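Side-chain contacts in GH18 chiitnase (Pseudoalteromonas aurantia, PDB 6K7Z), which probably breaks down chitin by cutting beta-1,4 links within its chains, as an endo-acting family 18 glycoside hydrolase: residues Asn37-Val42 with Thr93-Asp98; Leu31-Asn36 with Gly79-Asn84; Ser99-Val104 with Lys143-Pro148. All coordinates share one frame; numbering follows the deposited sequence.

Contact 1: Asn37-Val42 with Thr93-Asp98; sequences NPFNLV and TAKLAD
Phe39 and Lys95 meet because of how each side chain leaves its backbone. In Phe39, CG stands anti to the carbonyl carbon, beside the backbone N (chi1 -71°), which lays the ring alongside residues 95 and 96 of the helix. In Lys95, CG is anti to the backbone N (chi1 -176°), and the rest of the chain runs out extended. The two cross at about a right angle. In the (beta/alpha)8 barrel of family 18 chitinases, the contact joins outer helix 93-106 to the hairpin after barrel strand 25-33, through its turn and the first residue of strand 41-43. The ring touches the aliphatic part of the lysine, with Phe39 CD1 4.0 Å from Lys95 CD. The charged end is farther away. Lys95 NZ lies 5.3 Å from the Phe39 ring centroid, a long cation-pi approach that can give at most a weak attraction. The edge of the ring faces the helix backbone, where Leu96 N is 4.4 Å from Phe39 CE1. Beside it, Leu41 CD1 meets Leu96 CD1 at 4.0 Å. Leu89 of helix 83-89 packs against both Phe39 and Leu96. The loop is shaped by a type I turn from Asn37 to Asn40 and by an Asx turn. In the Asx turn, Phe39 N donates to Asn37 OD1 at 2.9 Å, from 57° out of the carbonyl plane, and the same OD1 lies at the ring's edge.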
loop_
_atom_site.group_PDB
_atom_site.type_symbol
_atom_site.label_atom_id
_atom_site.label_comp_id
_atom_site.label_asym_id
_atom_site.label_seq_id
_atom_site.Cartn_x
_atom_site.Cartn_y
_atom_site.Cartn_z
ATOM N N ASN A 37 -13.664 -16.984 -10.398
ATOM C CA ASN A 37 -12.500 -17.118 -11.254
ATOM C C ASN A 37 -11.480 -16.092 -10.830
ATOM O O ASN A 37 -11.702 -14.949 -10.985
ATOM C CB ASN A 37 -12.903 -16.790 -12.663
ATOM C CG ASN A 37 -11.728 -16.708 -13.607
ATOM O OD1 ASN A 37 -10.621 -16.929 -13.248
ATOM N ND2 ASN A 37 -12.007 -16.382 -14.836
ATOM N N PRO A 38 -10.365 -16.518 -10.307
ATOM C CA PRO A 38 -9.375 -15.589 -9.735
ATOM C C PRO A 38 -8.847 -14.580 -10.733
ATOM O O PRO A 38 -8.358 -13.522 -10.323
ATOM C CB PRO A 38 -8.250 -16.516 -9.249
ATOM C CG PRO A 38 -8.798 -17.910 -9.322
ATOM C CD PRO A 38 -9.882 -17.907 -10.338
ATOM N N PHE A 39 -8.900 -14.877 -12.032
ATOM C CA PHE A 39 -8.387 -13.935 -13.015
ATOM C C PHE A 39 -9.401 -12.871 -13.396
ATOM O O PHE A 39 -9.031 -11.914 -14.080
ATOM C CB PHE A 39 -7.904 -14.675 -14.259
ATOM C CG PHE A 39 -6.650 -15.455 -14.030
ATOM C CD1 PHE A 39 -5.411 -14.846 -14.163
ATOM C CD2 PHE A 39 -6.703 -16.785 -13.646
ATOM C CE1 PHE A 39 -4.238 -15.561 -13.931
ATOM C CE2 PHE A 39 -5.533 -17.510 -13.415
ATOM C CZ PHE A 39 -4.301 -16.895 -13.557
ATOM N N ASN A 40 -10.654 -13.009 -12.967
ATOM C CA ASN A 40 -11.645 -11.946 -13.093
ATOM C C ASN A 40 -11.527 -11.049 -11.865
ATOM O O ASN A 40 -11.799 -11.488 -10.741
ATOM C CB ASN A 40 -13.057 -12.517 -13.209
ATOM C CG ASN A 40 -13.267 -13.302 -14.486
ATOM O OD1 ASN A 40 -12.506 -13.165 -15.447
ATOM N ND2 ASN A 40 -14.305 -14.137 -14.504
ATOM N N LEU A 41 -11.129 -9.800 -12.075
ATOM C CA LEU A 41 -10.877 -8.867 -10.980
ATOM C C LEU A 41 -12.111 -8.000 -10.743
ATOM O O LEU A 41 -12.683 -7.458 -11.696
ATOM C CB LEU A 41 -9.659 -7.994 -11.290
ATOM C CG LEU A 41 -8.404 -8.781 -11.690
ATOM C CD1 LEU A 41 -7.184 -7.869 -11.818
ATOM C CD2 LEU A 41 -8.141 -9.908 -10.708
ATOM N N VAL A 42 -12.519 -7.867 -9.477
ATOM C CA VAL A 42 -13.726 -7.118 -9.138
ATOM C C VAL A 42 -13.391 -6.034 -8.124
ATOM O O VAL A 42 -12.511 -6.197 -7.272
ATOM C CB VAL A 42 -14.852 -8.026 -8.589
ATOM C CG1 VAL A 42 -15.307 -9.030 -9.652
ATOM C CG2 VAL A 42 -14.390 -8.736 -7.329
ATOM N N THR A 93 1.227 -14.959 -14.053
ATOM C CA THR A 93 1.360 -13.564 -13.639
ATOM C C THR A 93 1.266 -12.607 -14.816
ATOM O O THR A 93 0.878 -11.451 -14.634
ATOM C CB THR A 93 2.686 -13.343 -12.903
ATOM O OG1 THR A 93 3.781 -13.634 -13.789
ATOM C CG2 THR A 93 2.757 -14.239 -11.687
ATOM N N ALA A 94 1.625 -13.049 -16.025
ATOM C CA ALA A 94 1.559 -12.133 -17.157
ATOM C C ALA A 94 0.115 -11.765 -17.461
ATOM O O ALA A 94 -0.184 -10.614 -17.791
ATOM C CB ALA A 94 2.241 -12.748 -18.379
ATOM N N LYS A 95 -0.794 -12.732 -17.329
ATOM C CA LYS A 95 -2.206 -12.466 -17.551
ATOM C C LYS A 95 -2.752 -11.527 -16.489
ATOM O O LYS A 95 -3.496 -10.589 -16.805
ATOM C CB LYS A 95 -2.985 -13.784 -17.564
ATOM C CG LYS A 95 -4.457 -13.632 -17.874
ATOM C CD LYS A 95 -5.121 -14.989 -18.134
ATOM C CE LYS A 95 -6.541 -14.798 -18.670
ATOM N NZ LYS A 95 -7.328 -16.068 -18.781
ATOM N N LEU A 96 -2.392 -11.766 -15.225
ATOM C CA LEU A 96 -2.775 -10.860 -14.152
ATOM C C LEU A 96 -2.226 -9.461 -14.406
ATOM O O LEU A 96 -2.958 -8.464 -14.320
ATOM C CB LEU A 96 -2.277 -11.409 -12.812
ATOM C CG LEU A 96 -2.516 -10.527 -11.584
ATOM C CD1 LEU A 96 -4.004 -10.299 -11.376
ATOM C CD2 LEU A 96 -1.891 -11.136 -10.336
ATOM N N ALA A 97 -0.939 -9.374 -14.760
ATOM C CA ALA A 97 -0.332 -8.073 -15.027
ATOM C C ALA A 97 -1.078 -7.329 -16.121
ATOM O O ALA A 97 -1.317 -6.120 -16.011
ATOM C CB ALA A 97 1.135 -8.243 -15.411
ATOM N N ASP A 98 -1.464 -8.038 -17.187
ATOM C CA ASP A 98 -2.159 -7.383 -18.287
ATOM C C ASP A 98 -3.516 -6.865 -17.845
ATOM O O ASP A 98 -3.914 -5.752 -18.213
ATOM C CB ASP A 98 -2.321 -8.343 -19.464
ATOM C CG ASP A 98 -3.247 -7.789 -20.531
ATOM O OD1 ASP A 98 -2.801 -6.916 -21.308
ATOM O OD2 ASP A 98 -4.428 -8.207 -20.578
#

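Contact 2: Leu31-Asn36 with Gly79-Asn84; sequences LSSSSN and GTMGSN
Met81 reaches Ser32 and Ser33 with the last two atoms of its side chain. Its SD lies against the strand, 3.9 Å from Ser32 CB and 3.7 Å from Ser33 N. Its methyl group goes on to the serine hydroxyl, where Met81 CE is 3.2 Å from Ser33 OG. This is close for a carbon and an oxygen. The methyl also rests near the carbon that bears the hydroxyl, with Met81 CE 3.8 Å from Ser33 CB. The methionine can span the gap because CG is anti to the backbone N (chi1 -174°) and the chain stays extended as far as CE. The backbone N of Ser33 is buried here and has no hydrogen-bond partner in the model. The hydroxyl of Ser33 is placed by a bond of its own, to Pro38 O in the turn that follows.

The contact lies at the C-terminal ends of two neighbouring parallel strands of the (beta/alpha)8 barrel, 25-33 and 71-77. Residues 79-82 are part of the beta-alpha loop that leads from strand 71-77 into helix 83-89, whose first residues are Ser83 and Asn84. In TIM barrels such loops border the end where the active site is found.

Farther out, helix 83-89 backs both sides of the contact. Its Leu89 touches Met81 and Ser33, Ala85 touches Ser33, and Tyr86 touches Met81. Phe76 of strand 71-77 also packs on Met81. On the strand side, backbone bonds from Leu31 to Ser75 and Gly77 tie strand 25-33 to strand 71-77. Gly82 takes the N-cap position of helix 83-89. The hydroxyl of Ser83, the first residue of that helix, is hydrogen-bonded to Asp118 OD2.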
loop_
_atom_site.group_PDB
_atom_site.type_symbol
_atom_site.label_atom_id
_atom_site.label_comp_id
_atom_site.label_asym_id
_atom_site.label_seq_id
_atom_site.Cartn_x
_atom_site.Cartn_y
_atom_site.Cartn_z
ATOM N N LEU A 31 -9.309 -3.560 -5.648
ATOM C CA LEU A 31 -9.557 -4.454 -6.767
ATOM C C LEU A 31 -9.012 -5.812 -6.355
ATOM O O LEU A 31 -7.905 -5.887 -5.811
ATOM C CB LEU A 31 -8.864 -3.932 -8.025
ATOM C CG LEU A 31 -9.057 -4.667 -9.349
ATOM C CD1 LEU A 31 -10.489 -4.530 -9.833
ATOM C CD2 LEU A 31 -8.075 -4.114 -10.372
ATOM N N SER A 32 -9.785 -6.880 -6.557
ATOM C CA SER A 32 -9.320 -8.185 -6.093
ATOM C C SER A 32 -9.958 -9.296 -6.918
ATOM O O SER A 32 -10.800 -9.057 -7.780
ATOM C CB SER A 32 -9.594 -8.378 -4.587
ATOM O OG SER A 32 -10.977 -8.393 -4.287
ATOM N N SER A 33 -9.525 -10.528 -6.652
ATOM C CA SER A 33 -10.059 -11.676 -7.374
ATOM C C SER A 33 -11.511 -11.934 -6.988
ATOM O O SER A 33 -11.892 -11.802 -5.822
ATOM C CB SER A 33 -9.231 -12.923 -7.070
ATOM O OG SER A 33 -7.946 -12.856 -7.667
ATOM N N SER A 34 -12.321 -12.325 -7.967
ATOM C CA SER A 34 -13.634 -12.863 -7.641
ATOM C C SER A 34 -13.478 -14.261 -7.058
ATOM O O SER A 34 -12.510 -14.967 -7.347
ATOM C CB SER A 34 -14.534 -12.918 -8.878
ATOM O OG SER A 34 -14.204 -14.017 -9.704
ATOM N N SER A 35 -14.450 -14.673 -6.277
ATOM C CA SER A 35 -14.475 -15.993 -5.659
ATOM C C SER A 35 -14.575 -17.053 -6.735
ATOM O O SER A 35 -14.088 -18.142 -6.568
ATOM C CB SER A 35 -15.704 -16.158 -4.772
ATOM O OG SER A 35 -16.843 -15.769 -5.490
ATOM N N ASN A 36 -15.262 -16.681 -7.799
ATOM C CA ASN A 36 -15.542 -17.461 -8.976
ATOM C C ASN A 36 -14.311 -17.928 -9.759
ATOM O O ASN A 36 -14.002 -19.094 -9.756
ATOM C CB ASN A 36 -16.420 -16.625 -9.955
ATOM C CG ASN A 36 -16.799 -17.361 -11.264
ATOM O OD1 ASN A 36 -17.419 -16.795 -12.157
ATOM N ND2 ASN A 36 -16.458 -18.622 -11.362
ATOM N N GLY A 79 -6.811 -7.485 2.672
ATOM C CA GLY A 79 -6.825 -8.553 3.630
ATOM C C GLY A 79 -7.791 -9.702 3.450
ATOM O O GLY A 79 -7.608 -10.730 4.019
ATOM N N THR A 80 -8.825 -9.488 2.679
ATOM C CA THR A 80 -9.839 -10.523 2.513
ATOM C C THR A 80 -9.621 -11.405 1.286
ATOM O O THR A 80 -10.429 -12.306 1.045
ATOM C CB THR A 80 -11.240 -9.894 2.448
ATOM O OG1 THR A 80 -11.444 -9.278 1.169
ATOM C CG2 THR A 80 -11.410 -8.855 3.546
ATOM N N MET A 81 -8.554 -11.198 0.521
ATOM C CA MET A 81 -8.322 -12.016 -0.661
ATOM C C MET A 81 -7.703 -13.353 -0.265
ATOM O O MET A 81 -6.761 -13.409 0.536
ATOM C CB MET A 81 -7.429 -11.281 -1.657
ATOM C CG MET A 81 -7.286 -12.019 -2.955
ATOM S SD MET A 81 -6.697 -10.950 -4.259
ATOM C CE MET A 81 -5.929 -12.176 -5.304
ATOM N N GLY A 82 -8.246 -14.434 -0.815
ATOM C CA GLY A 82 -7.852 -15.758 -0.371
ATOM C C GLY A 82 -6.543 -16.223 -0.976
ATOM O O GLY A 82 -6.204 -15.911 -2.117
ATOM N N SER A 83 -5.802 -17.001 -0.180
ATOM C CA SER A 83 -4.567 -17.607 -0.657
ATOM C C SER A 83 -4.815 -18.478 -1.879
ATOM O O SER A 83 -3.965 -18.556 -2.778
ATOM C CB SER A 83 -3.934 -18.421 0.476
ATOM O OG SER A 83 -2.672 -18.931 0.105
ATOM N N ASN A 84 -5.986 -19.113 -1.947
ATOM C CA ASN A 84 -6.302 -19.966 -3.084
ATOM C C ASN A 84 -6.397 -19.163 -4.379
ATOM O O ASN A 84 -6.039 -19.667 -5.449
ATOM C CB ASN A 84 -7.607 -20.723 -2.810
ATOM C CG ASN A 84 -8.783 -19.792 -2.518
ATOM O OD1 ASN A 84 -8.604 -18.673 -2.033
ATOM N ND2 ASN A 84 -9.994 -20.255 -2.822
#

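Contact 3: Ser99-Val104 with Lys143-Pro148; sequences SLASFV and KRLPSP
Ala101 and Arg144 make the closest approach between residues 99-104 and 143-148, with Ala101 CB 3.6 Å from Arg144 CB. The small alanine lets the two backbones come close, and the CA atoms of this pair are 6.3 Å apart. The closest contacts between the two segments are all between carbon atoms. Arg144 adds its aliphatic shaft, which runs extended from CG to NE, and Arg144 CD is 4.1 Å from Ala101 CB. Leu145 packs on the same methyl, with Leu145 CD2 at 4.0 Å from Ala101 CB. One helical turn later, Val104 CG1 meets Leu145 CD2 at a looser 4.3 Å. Leu145 has its CG beside the backbone N (chi1 -57°), which brings the CD2 branch to both partners.

The polar groups are held separately. The guanidinium end of Arg144 lies alongside helix 93-106, by Asp98 and Ala94, but its salt bridge runs from NH1 to Glu140 OE1, one turn back in its own helix. Within that same helix, Lys143 NZ also forms a salt bridge to Glu140 OE1, so one carboxylate oxygen serves two basic groups. Leu145 is the first residue to leave the helical conformation, and its O accepts from Arg142 NH1. In helix 93-106, regular backbone bonds link Phe103 N to Ser99 O and Val104 N to Leu100 O.

These helices are neighbours in the outer layer of the (beta/alpha)8 barrel, and strand 111-115 lies between them in the chain. Tyr150, just before strand 151-154, touches both Val104 and Leu145. On the inner side of helix 93-106, Val104 packs on Ile74 and Leu100 on Phe76, both from strand 71-77, while Leu100 also reaches Leu41 of strand 41-43.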
loop_
_atom_site.group_PDB
_atom_site.type_symbol
_atom_site.label_atom_id
_atom_site.label_comp_id
_atom_site.label_asym_id
_atom_site.label_seq_id
_atom_site.Cartn_x
_atom_site.Cartn_y
_atom_site.Cartn_z
ATOM N N SER A 99 -4.242 -7.653 -17.048
ATOM C CA SER A 99 -5.520 -7.183 -16.517
ATOM C C SER A 99 -5.341 -5.942 -15.648
ATOM O O SER A 99 -6.112 -4.978 -15.750
ATOM C CB SER A 99 -6.196 -8.299 -15.726
ATOM O OG SER A 99 -6.432 -9.429 -16.549
ATOM N N LEU A 100 -4.338 -5.951 -14.767
ATOM C CA LEU A 100 -4.111 -4.798 -13.899
ATOM C C LEU A 100 -3.699 -3.569 -14.708
ATOM O O LEU A 100 -4.228 -2.464 -14.502
ATOM C CB LEU A 100 -3.046 -5.130 -12.852
ATOM C CG LEU A 100 -3.417 -6.068 -11.698
ATOM C CD1 LEU A 100 -2.177 -6.399 -10.888
ATOM C CD2 LEU A 100 -4.466 -5.450 -10.794
ATOM N N ALA A 101 -2.732 -3.738 -15.614
ATOM C CA ALA A 101 -2.281 -2.622 -16.441
ATOM C C ALA A 101 -3.428 -2.045 -17.256
ATOM O O ALA A 101 -3.572 -0.820 -17.356
ATOM C CB ALA A 101 -1.140 -3.070 -17.361
ATOM N N SER A 102 -4.262 -2.910 -17.830
ATOM C CA SER A 102 -5.429 -2.428 -18.561
ATOM C C SER A 102 -6.360 -1.640 -17.652
ATOM O O SER A 102 -6.845 -0.566 -18.030
ATOM C CB SER A 102 -6.162 -3.601 -19.207
ATOM O OG SER A 102 -5.357 -4.172 -20.218
ATOM N N PHE A 103 -6.613 -2.144 -16.441
ATOM C CA PHE A 103 -7.484 -1.404 -15.534
ATOM C C PHE A 103 -6.920 -0.023 -15.244
ATOM O O PHE A 103 -7.660 0.968 -15.240
ATOM C CB PHE A 103 -7.691 -2.165 -14.229
ATOM C CG PHE A 103 -8.683 -1.504 -13.313
ATOM C CD1 PHE A 103 -8.273 -0.535 -12.398
ATOM C CD2 PHE A 103 -10.023 -1.844 -13.366
ATOM C CE1 PHE A 103 -9.200 0.097 -11.558
ATOM C CE2 PHE A 103 -10.944 -1.231 -12.530
ATOM C CZ PHE A 103 -10.527 -0.254 -11.626
ATOM N N VAL A 104 -5.610 0.063 -15.015
ATOM C CA VAL A 104 -4.976 1.357 -14.757
ATOM C C VAL A 104 -5.145 2.288 -15.955
ATOM O O VAL A 104 -5.499 3.464 -15.808
ATOM C CB VAL A 104 -3.492 1.160 -14.402
ATOM C CG1 VAL A 104 -2.749 2.494 -14.419
ATOM C CG2 VAL A 104 -3.380 0.497 -13.051
ATOM N N LYS A 143 6.894 -3.778 -16.763
ATOM C CA LYS A 143 6.987 -3.841 -18.215
ATOM C C LYS A 143 5.858 -3.057 -18.873
ATOM O O LYS A 143 6.088 -2.291 -19.818
ATOM C CB LYS A 143 6.967 -5.312 -18.636
ATOM C CG LYS A 143 7.039 -5.570 -20.124
ATOM C CD LYS A 143 6.772 -7.051 -20.427
ATOM C CE LYS A 143 7.777 -7.959 -19.735
ATOM N NZ LYS A 143 7.396 -9.405 -19.889
ATOM N N ARG A 144 4.635 -3.201 -18.354
ATOM C CA ARG A 144 3.452 -2.583 -18.940
ATOM C C ARG A 144 3.182 -1.176 -18.426
ATOM O O ARG A 144 2.502 -0.405 -19.114
ATOM C CB ARG A 144 2.231 -3.477 -18.687
ATOM C CG ARG A 144 2.405 -4.873 -19.276
ATOM C CD ARG A 144 1.454 -5.901 -18.691
ATOM N NE ARG A 144 1.421 -7.121 -19.505
ATOM C CZ ARG A 144 2.320 -8.102 -19.438
ATOM N NH1 ARG A 144 3.340 -8.031 -18.596
ATOM N NH2 ARG A 144 2.199 -9.166 -20.215
ATOM N N LEU A 145 3.712 -0.826 -17.251
ATOM C CA LEU A 145 3.499 0.468 -16.601
ATOM C C LEU A 145 4.862 1.060 -16.267
ATOM O O LEU A 145 5.306 1.022 -15.109
ATOM C CB LEU A 145 2.657 0.316 -15.334
ATOM C CG LEU A 145 1.289 -0.327 -15.521
ATOM C CD1 LEU A 145 0.608 -0.510 -14.166
ATOM C CD2 LEU A 145 0.434 0.531 -16.444
ATOM N N PRO A 146 5.548 1.626 -17.253
ATOM C CA PRO A 146 6.955 1.994 -17.059
ATOM C C PRO A 146 7.137 3.179 -16.123
ATOM O O PRO A 146 6.263 4.036 -15.982
ATOM C CB PRO A 146 7.424 2.349 -18.477
ATOM C CG PRO A 146 6.392 1.786 -19.386
ATOM C CD PRO A 146 5.108 1.843 -18.640
ATOM N N SER A 147 8.302 3.219 -15.486
ATOM C CA SER A 147 8.747 4.405 -14.770
ATOM C C SER A 147 9.199 5.441 -15.792
ATOM O O SER A 147 9.672 5.076 -16.873
ATOM C CB SER A 147 9.891 4.077 -13.809
ATOM O OG SER A 147 9.473 3.218 -12.771
ATOM N N PRO A 148 9.051 6.721 -15.499
ATOM C CA PRO A 148 8.482 7.225 -14.254
ATOM C C PRO A 148 7.045 7.632 -14.370
ATOM O O PRO A 148 6.542 8.206 -13.479
ATOM C CB PRO A 148 9.300 8.492 -14.004
ATOM C CG PRO A 148 9.499 8.997 -15.391
ATOM C CD PRO A 148 9.734 7.785 -16.244
#

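The three contacts lie in one sector of the barrel. Contacts 1 and 2 have centres about 11 Å apart, and their segments alternate along the chain. Their first segments run through adjacent antiparallel strands, 25-33 and 41-43, joined where Val42 N lies 2.7 Å from Ser32 O. Contact 3 follows both, its centre about 13 Å from that of contact 1 and about 21 Å from that of contact 2. Leu100 of helix 93-106 meets both Leu31 and Leu41. Contact 2 is at the C-terminal strand ends, where family 18 enzymes have their active site. Contact 3 lies among outer helices, by the loop entering strand 151-154. Contact 1 lies between them through shared helix 93-106.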